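Local atomic coordinates of aldo-keto reductase AKR2E4 (PDB entry 3WCZ), a protein that reduces 3-dehydroecdysone with NADPH as an aldo-keto reductase of the silkworm, and may help to regulate molting. Residues Thr163-Leu168 against Val193-Ser198; Arg167-Ser172 against Leu199-Met204; Pro221-Arg224 against Thr229-Ala232. All coordinates share one frame; numbering follows the deposited sequence.

Contact 1. Residues Thr163-Leu168 against Val193-Ser198; sequences TQITRL and VAHCQS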
loop_
_atom_site.group_PDB
_atom_site.type_symbol
_atom_site.label_atom_id
_atom_site.label_comp_id
_atom_site.label_asym_id
_atom_site.label_seq_id
_atom_site.Cartn_x
_atom_site.Cartn_y
_atom_site.Cartn_z
ATOM N N THR A 163 16.642 7.414 6.672
ATOM C CA THR A 163 18.043 7.000 6.606
ATOM C C THR A 163 18.210 5.799 5.686
ATOM O O THR A 163 19.187 5.689 4.928
ATOM C CB THR A 163 18.568 6.692 8.031
ATOM O OG1 THR A 163 18.649 7.928 8.760
ATOM C CG2 THR A 163 19.934 6.028 7.980
ATOM N N GLN A 164 17.269 4.869 5.756
ATOM C CA GLN A 164 17.308 3.682 4.913
ATOM C C GLN A 164 17.065 4.027 3.450
ATOM O O GLN A 164 17.705 3.470 2.559
ATOM C CB GLN A 164 16.279 2.659 5.398
ATOM C CG GLN A 164 16.628 2.120 6.758
ATOM C CD GLN A 164 15.509 1.322 7.408
ATOM O OE1 GLN A 164 14.314 1.546 7.170
ATOM N NE2 GLN A 164 15.893 0.375 8.236
ATOM N N ILE A 165 16.152 4.947 3.191
ATOM C CA ILE A 165 15.917 5.409 1.835
ATOM C C ILE A 165 17.189 6.063 1.269
ATOM O O ILE A 165 17.601 5.741 0.144
ATOM C CB ILE A 165 14.731 6.384 1.775
ATOM C CG1 ILE A 165 13.411 5.646 1.941
ATOM C CG2 ILE A 165 14.743 7.164 0.469
ATOM C CD1 ILE A 165 13.064 4.700 0.817
ATOM N N THR A 166 17.802 6.948 2.043
ATOM C CA THR A 166 19.028 7.606 1.576
ATOM C C THR A 166 20.125 6.566 1.282
ATOM O O THR A 166 20.805 6.647 0.239
ATOM C CB THR A 166 19.497 8.627 2.628
ATOM O OG1 THR A 166 18.524 9.665 2.707
ATOM C CG2 THR A 166 20.861 9.223 2.302
ATOM N N ARG A 167 20.311 5.596 2.176
ATOM C CA ARG A 167 21.361 4.610 1.989
ATOM C C ARG A 167 21.072 3.764 0.776
ATOM O O ARG A 167 21.972 3.424 -0.003
ATOM C CB ARG A 167 21.482 3.741 3.234
ATOM C CG ARG A 167 22.578 2.694 3.163
ATOM C CD ARG A 167 22.943 2.171 4.552
ATOM N NE ARG A 167 23.970 1.132 4.485
ATOM C CZ ARG A 167 23.721 -0.149 4.263
ATOM N NH1 ARG A 167 22.488 -0.609 4.088
ATOM N NH2 ARG A 167 24.734 -1.013 4.194
ATOM N N LEU A 168 19.818 3.378 0.607
ATOM C CA LEU A 168 19.429 2.576 -0.528
ATOM C C LEU A 168 19.678 3.330 -1.820
ATOM O O LEU A 168 20.291 2.763 -2.740
ATOM C CB LEU A 168 17.959 2.128 -0.375
ATOM C CG LEU A 168 17.414 1.257 -1.499
ATOM C CD1 LEU A 168 18.261 -0.001 -1.626
ATOM C CD2 LEU A 168 15.955 0.887 -1.254
ATOM N N VAL A 193 7.631 11.624 3.982
ATOM C CA VAL A 193 6.991 11.829 2.686
ATOM C C VAL A 193 7.750 12.870 1.864
ATOM O O VAL A 193 8.055 12.661 0.684
ATOM C CB VAL A 193 5.516 12.203 2.840
ATOM C CG1 VAL A 193 4.951 12.707 1.545
ATOM C CG2 VAL A 193 4.735 11.017 3.337
ATOM N N ALA A 194 8.070 13.993 2.487
ATOM C CA ALA A 194 8.810 15.044 1.790
ATOM C C ALA A 194 10.165 14.530 1.301
ATOM O O ALA A 194 10.596 14.825 0.187
ATOM C CB ALA A 194 8.983 16.260 2.684
ATOM N N HIS A 195 10.857 13.762 2.138
ATOM C CA HIS A 195 12.157 13.207 1.763
ATOM C C HIS A 195 12.016 12.324 0.530
ATOM O O HIS A 195 12.761 12.450 -0.446
ATOM C CB HIS A 195 12.677 12.429 2.966
ATOM C CG HIS A 195 14.032 11.828 2.785
ATOM N ND1 HIS A 195 15.177 12.585 2.645
ATOM C CD2 HIS A 195 14.426 10.540 2.777
ATOM C CE1 HIS A 195 16.217 11.774 2.546
ATOM N NE2 HIS A 195 15.785 10.531 2.626
ATOM N N CYS A 196 11.075 11.395 0.569
ATOM C CA CYS A 196 10.896 10.500 -0.564
ATOM C C CYS A 196 10.550 11.276 -1.825
ATOM O O CYS A 196 11.132 11.044 -2.890
ATOM C CB CYS A 196 9.828 9.453 -0.263
ATOM S SG CYS A 196 10.335 8.249 1.004
ATOM N N GLN A 197 9.605 12.194 -1.721
ATOM C CA GLN A 197 9.185 12.946 -2.894
ATOM C C GLN A 197 10.328 13.763 -3.462
ATOM O O GLN A 197 10.471 13.852 -4.699
ATOM C CB GLN A 197 7.978 13.801 -2.553
ATOM C CG GLN A 197 6.726 12.943 -2.321
ATOM C CD GLN A 197 5.511 13.746 -1.917
ATOM O OE1 GLN A 197 5.622 14.877 -1.435
ATOM N NE2 GLN A 197 4.330 13.141 -2.090
ATOM N N SER A 198 11.158 14.323 -2.594
ATOM C CA SER A 198 12.305 15.098 -3.074
ATOM C C SER A 198 13.262 14.244 -3.905
ATOM O O SER A 198 14.005 14.786 -4.752
ATOM C CB SER A 198 13.075 15.750 -1.932
ATOM O OG SER A 198 13.881 14.812 -1.220
#
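The imidazole of His-195 is met at its edge by Thr-166, whose hydroxyl lies in the plane of the ring: OG1 of Thr-166 is 2.9 Å from NE2 of His-195. The bond is weak, and either atom could supply the proton. Ile-165 comes to the same ring obliquely, its CG2 4.1 Å from CD2 of His-195, so one ring takes a polar contact and an apolar one from adjacent helix residues. The ring gets there because CG of His-195 stands anti to the backbone N (chi1 -178°), which carries the imidazole out from its own helix and across to the other. The side chains of Thr-166 and His-195 cross at about a right angle, while those of Ile-165 and His-195 slide past each other in opposite directions. Ala-162 O sits close to both polar atoms, hydrogen-bonded to OG1 of Thr-166 and weakly to NE2 of His-195. With a leucine in place of His-195, the Thr-166 hydroxyl would probably lose its partner on the facing helix. Deeper in, the bond gives way to apolar packing, with CG1 of Ile-165 lying 4.1 Å from SG of Cys-196. Behind the histidine, OG of Ser-198 donates to the carbonyl O of His-195 at 2.7 Å, tying that hydroxyl to its own helix. The two helix segments run nearly side by side, their directions 15° apart and their axes 10.5 Å apart at closest, so side chains have to fill the distance. Both helices lie against the barrel: Ile-165 rests on Val-157 of strand 152-158, and Ile-165 and Cys-196 both touch Asn-179 of strand 178-182, the strand that comes between the two helices in the chain.

Contact 2. Residues Arg167-Ser172 against Leu199-Met204; sequences RLVSNS and LGIAVM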
loop_
_atom_site.group_PDB
_atom_site.type_symbol
_atom_site.label_atom_id
_atom_site.label_comp_id
_atom_site.label_asym_id
_atom_site.label_seq_id
_atom_site.Cartn_x
_atom_site.Cartn_y
_atom_site.Cartn_z
ATOM N N ARG A 167 20.311 5.596 2.176
ATOM C CA ARG A 167 21.361 4.610 1.989
ATOM C C ARG A 167 21.072 3.764 0.776
ATOM O O ARG A 167 21.972 3.424 -0.003
ATOM C CB ARG A 167 21.482 3.741 3.234
ATOM C CG ARG A 167 22.578 2.694 3.163
ATOM C CD ARG A 167 22.943 2.171 4.552
ATOM N NE ARG A 167 23.970 1.132 4.485
ATOM C CZ ARG A 167 23.721 -0.149 4.263
ATOM N NH1 ARG A 167 22.488 -0.609 4.088
ATOM N NH2 ARG A 167 24.734 -1.013 4.194
ATOM N N LEU A 168 19.818 3.378 0.607
ATOM C CA LEU A 168 19.429 2.576 -0.528
ATOM C C LEU A 168 19.678 3.330 -1.820
ATOM O O LEU A 168 20.291 2.763 -2.740
ATOM C CB LEU A 168 17.959 2.128 -0.375
ATOM C CG LEU A 168 17.414 1.257 -1.499
ATOM C CD1 LEU A 168 18.261 -0.001 -1.626
ATOM C CD2 LEU A 168 15.955 0.887 -1.254
ATOM N N VAL A 169 19.297 4.610 -1.888
ATOM C CA VAL A 169 19.506 5.436 -3.065
ATOM C C VAL A 169 21.002 5.603 -3.387
ATOM O O VAL A 169 21.401 5.526 -4.550
ATOM C CB VAL A 169 18.827 6.819 -2.915
ATOM C CG1 VAL A 169 19.255 7.734 -4.034
ATOM C CG2 VAL A 169 17.308 6.650 -2.886
ATOM N N SER A 170 21.811 5.827 -2.368
ATOM C CA SER A 170 23.235 6.063 -2.579
ATOM C C SER A 170 24.013 4.813 -2.973
ATOM O O SER A 170 25.126 4.934 -3.498
ATOM C CB SER A 170 23.859 6.644 -1.320
ATOM O OG SER A 170 23.363 7.952 -1.107
ATOM N N ASN A 171 23.450 3.636 -2.749
ATOM C CA ASN A 171 24.196 2.406 -2.891
ATOM C C ASN A 171 23.578 1.416 -3.819
ATOM O O ASN A 171 23.976 0.253 -3.806
ATOM C CB ASN A 171 24.447 1.763 -1.531
ATOM C CG ASN A 171 25.379 2.582 -0.682
ATOM O OD1 ASN A 171 26.611 2.520 -0.870
ATOM N ND2 ASN A 171 24.843 3.332 0.263
ATOM N N SER A 172 22.702 1.872 -4.703
ATOM C CA SER A 172 22.093 1.009 -5.718
ATOM C C SER A 172 22.050 1.739 -7.052
ATOM O O SER A 172 22.141 2.964 -7.076
ATOM C CB SER A 172 20.693 0.534 -5.318
ATOM O OG SER A 172 19.786 1.597 -5.224
ATOM N N LEU A 199 13.296 12.938 -3.649
ATOM C CA LEU A 199 14.172 12.007 -4.357
ATOM C C LEU A 199 13.480 11.323 -5.563
ATOM O O LEU A 199 14.033 10.398 -6.145
ATOM C CB LEU A 199 14.649 10.943 -3.374
ATOM C CG LEU A 199 15.628 11.458 -2.322
ATOM C CD1 LEU A 199 15.793 10.468 -1.196
ATOM C CD2 LEU A 199 16.959 11.729 -2.965
ATOM N N GLY A 200 12.276 11.758 -5.899
ATOM C CA GLY A 200 11.505 11.153 -6.970
ATOM C C GLY A 200 10.939 9.779 -6.661
ATOM O O GLY A 200 10.657 9.001 -7.576
ATOM N N ILE A 201 10.766 9.497 -5.376
ATOM C CA ILE A 201 10.193 8.250 -4.919
ATOM C C ILE A 201 8.764 8.540 -4.454
ATOM O O ILE A 201 8.561 9.293 -3.499
ATOM C CB ILE A 201 11.046 7.674 -3.775
ATOM C CG1 ILE A 201 12.480 7.397 -4.233
ATOM C CG2 ILE A 201 10.395 6.406 -3.193
ATOM C CD1 ILE A 201 13.424 7.063 -3.090
ATOM N N ALA A 202 7.793 7.970 -5.156
ATOM C CA ALA A 202 6.397 8.167 -4.794
ATOM C C ALA A 202 6.059 7.372 -3.533
ATOM O O ALA A 202 6.739 6.403 -3.181
ATOM C CB ALA A 202 5.472 7.775 -5.946
ATOM N N VAL A 203 5.001 7.789 -2.847
ATOM C CA VAL A 203 4.584 7.161 -1.606
ATOM C C VAL A 203 3.204 6.548 -1.740
ATOM O O VAL A 203 2.255 7.231 -2.128
ATOM C CB VAL A 203 4.631 8.163 -0.461
ATOM C CG1 VAL A 203 4.038 7.547 0.801
ATOM C CG2 VAL A 203 6.076 8.630 -0.274
ATOM N N MET A 204 3.103 5.265 -1.387
ATOM C CA MET A 204 1.817 4.610 -1.181
ATOM C C MET A 204 1.514 4.696 0.308
ATOM O O MET A 204 2.394 4.443 1.128
ATOM C CB MET A 204 1.834 3.147 -1.647
ATOM C CG MET A 204 1.906 2.975 -3.151
ATOM S SD MET A 204 2.023 1.238 -3.685
ATOM C CE MET A 204 0.332 0.685 -3.389
#
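Val-169 and Ile-201 reach toward each other tip to tip, CG2 of the valine 3.9 Å from CD1 of the isoleucine. The same methyl of Val-169 has a looser neighbour in Leu-199, whose CD1 is 4.4 Å away. A chi1 of 170° places CG1 of Val-169 anti to the backbone N and leaves CG2 beside that N, on the side facing Ile-201. No hydrogen bond spans the two segments. One shell out, each partner is placed by the end of a helix. After Val-169, ND2 of Asn-171 turns back to donate to O of Arg-167 at 2.9 Å, in the carbonyl plane on a lone pair and fairly straight at 162°. Leu-168 O is gripped twice, by Asn-171 N and by OG of Ser-172, which approach from opposite faces of its plane. Arg-175 links the two segments, bonding Leu-199 O through NH1 and touching Val-169. Gly-200, at positive phi, is the C' residue of a Schellman motif, with Ile-201 N bonded back to Cys-196 O and Gly-200 N to Gln-197 O. The motif ends helix 190-198 and leads into strand 202-206, one of the helix-to-strand connections of the TIM barrel.

Contact 3. Residues Pro221-Arg224 against Thr229-Ala232; sequences PPPR and TLTA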
loop_
_atom_site.group_PDB
_atom_site.type_symbol
_atom_site.label_atom_id
_atom_site.label_comp_id
_atom_site.label_asym_id
_atom_site.label_seq_id
_atom_site.Cartn_x
_atom_site.Cartn_y
_atom_site.Cartn_z
ATOM N N PRO A 221 -6.701 7.479 19.555
ATOM C CA PRO A 221 -6.642 8.934 19.480
ATOM C C PRO A 221 -7.724 9.511 18.560
ATOM O O PRO A 221 -8.175 8.827 17.630
ATOM C CB PRO A 221 -5.253 9.187 18.868
ATOM C CG PRO A 221 -5.011 7.975 18.046
ATOM C CD PRO A 221 -5.590 6.841 18.827
ATOM N N PRO A 222 -8.139 10.755 18.799
ATOM C CA PRO A 222 -9.002 11.436 17.836
ATOM C C PRO A 222 -8.288 11.589 16.504
ATOM O O PRO A 222 -7.056 11.558 16.484
ATOM C CB PRO A 222 -9.228 12.804 18.475
ATOM C CG PRO A 222 -8.043 13.003 19.396
ATOM C CD PRO A 222 -7.646 11.649 19.866
ATOM N N PRO A 223 -9.023 11.807 15.412
ATOM C CA PRO A 223 -10.474 12.014 15.330
ATOM C C PRO A 223 -11.322 10.744 15.233
ATOM O O PRO A 223 -10.937 9.751 14.602
ATOM C CB PRO A 223 -10.620 12.790 14.027
ATOM C CG PRO A 223 -9.469 12.338 13.175
ATOM C CD PRO A 223 -8.340 12.046 14.130
ATOM N N ARG A 224 -12.505 10.811 15.833
ATOM C CA ARG A 224 -13.565 9.832 15.580
ATOM C C ARG A 224 -14.274 10.138 14.281
ATOM O O ARG A 224 -14.109 11.210 13.709
ATOM C CB ARG A 224 -14.610 9.887 16.689
ATOM C CG ARG A 224 -14.106 9.603 18.075
ATOM C CD ARG A 224 -13.741 8.119 18.292
ATOM N NE ARG A 224 -12.308 7.939 18.089
ATOM C CZ ARG A 224 -11.742 7.158 17.180
ATOM N NH1 ARG A 224 -12.469 6.396 16.359
ATOM N NH2 ARG A 224 -10.424 7.113 17.112
ATOM N N THR A 229 -14.381 18.484 12.629
ATOM C CA THR A 229 -13.567 18.929 11.499
ATOM C C THR A 229 -13.852 18.035 10.282
ATOM O O THR A 229 -14.105 18.507 9.171
ATOM C CB THR A 229 -12.066 18.915 11.857
ATOM O OG1 THR A 229 -11.824 19.884 12.882
ATOM C CG2 THR A 229 -11.214 19.240 10.635
ATOM N N LEU A 230 -13.841 16.732 10.495
ATOM C CA LEU A 230 -14.096 15.787 9.414
ATOM C C LEU A 230 -15.520 15.885 8.886
ATOM O O LEU A 230 -15.735 15.825 7.696
ATOM C CB LEU A 230 -13.794 14.353 9.869
ATOM C CG LEU A 230 -12.331 14.092 10.256
ATOM C CD1 LEU A 230 -12.177 12.618 10.660
ATOM C CD2 LEU A 230 -11.345 14.441 9.160
ATOM N N THR A 231 -16.506 16.030 9.763
ATOM C CA THR A 231 -17.877 16.026 9.272
ATOM C C THR A 231 -18.200 17.341 8.562
ATOM O O THR A 231 -18.979 17.338 7.637
ATOM C CB THR A 231 -18.888 15.738 10.364
ATOM O OG1 THR A 231 -18.771 16.757 11.345
ATOM C CG2 THR A 231 -18.604 14.398 11.019
ATOM N N ALA A 232 -17.548 18.435 8.950
ATOM C CA ALA A 232 -17.744 19.695 8.251
ATOM C C ALA A 232 -17.188 19.602 6.834
ATOM O O ALA A 232 -17.781 20.123 5.884
ATOM C CB ALA A 232 -17.088 20.834 9.007
#
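Leu-230 reaches Pro-223 through two torsions: CG lies beside the backbone N, anti to the carbonyl carbon (chi1 -63°), and CD1 continues the chain, anti to CA (chi2 -179°). This sends one methyl outward from the helix to the rim of the proline ring. CD1 of Leu-230 stands 3.7 Å from CG of Pro-223 and equally near its CB, so the methyl meets the CB-CG edge of the ring, close to the ring plane. The two side chains cross at about a right angle. The same methyl also lies 3.9 Å from the carbonyl O of Arg-224, a plain van der Waals neighbour. The peptide bond before Pro-223 is cis, which kinks the run of three prolines just where the ring meets the helix.

Arg-224 offers the helix little but backbone; its side chain folds back along its own segment, where NH2 donates to O of Pro-221 at 2.9 Å. That bond is bent, 137° at the hydrogen, and comes in above the carbonyl plane. NH2 also bonds Phe-211 O, its stronger partner, so the guanidinium ties two places of the loop together. Leu-230 also packs on Val-241 and Leu-245 of helix 241-251, and Phe-288 touches Pro-223. At the start of the helix OD1 of Asp-227 accepts from Leu-230 N and, weakly, from Thr-229 N.

The segment belongs to the long loop after strand 202-206, which also carries the NADP-binding Arg-215; the side chains of Arg-224 and Arg-215 are about 8 Å apart. Loop and helix meet by van der Waals packing, with no hydrogen bond between the two segments, while NH2 of Arg-224 bonds within the loop. The fit therefore probably depends on how closely the methyl and the ring edge match.

Overall arrangement
Contacts 1 and 2 are neighbours, centred 5 Å apart, and both use helix 162-170. They run into each other: Ile-165 CG2 packs against Leu-199 and Ile-201, so the apolar side chains of the two contacts pack against one another. Contact 1 adds a weak polar link at its outer edge, whereas contact 2 is wholly apolar across the segments. Both are partly buried. Contact 3 stands apart, about 30 Å from contact 1 between centres, farther from the chain centre and yet buried; it is local, joining a cofactor-side loop to the helix just after it, where contacts 1 and 2 join parts separated by a whole strand or more.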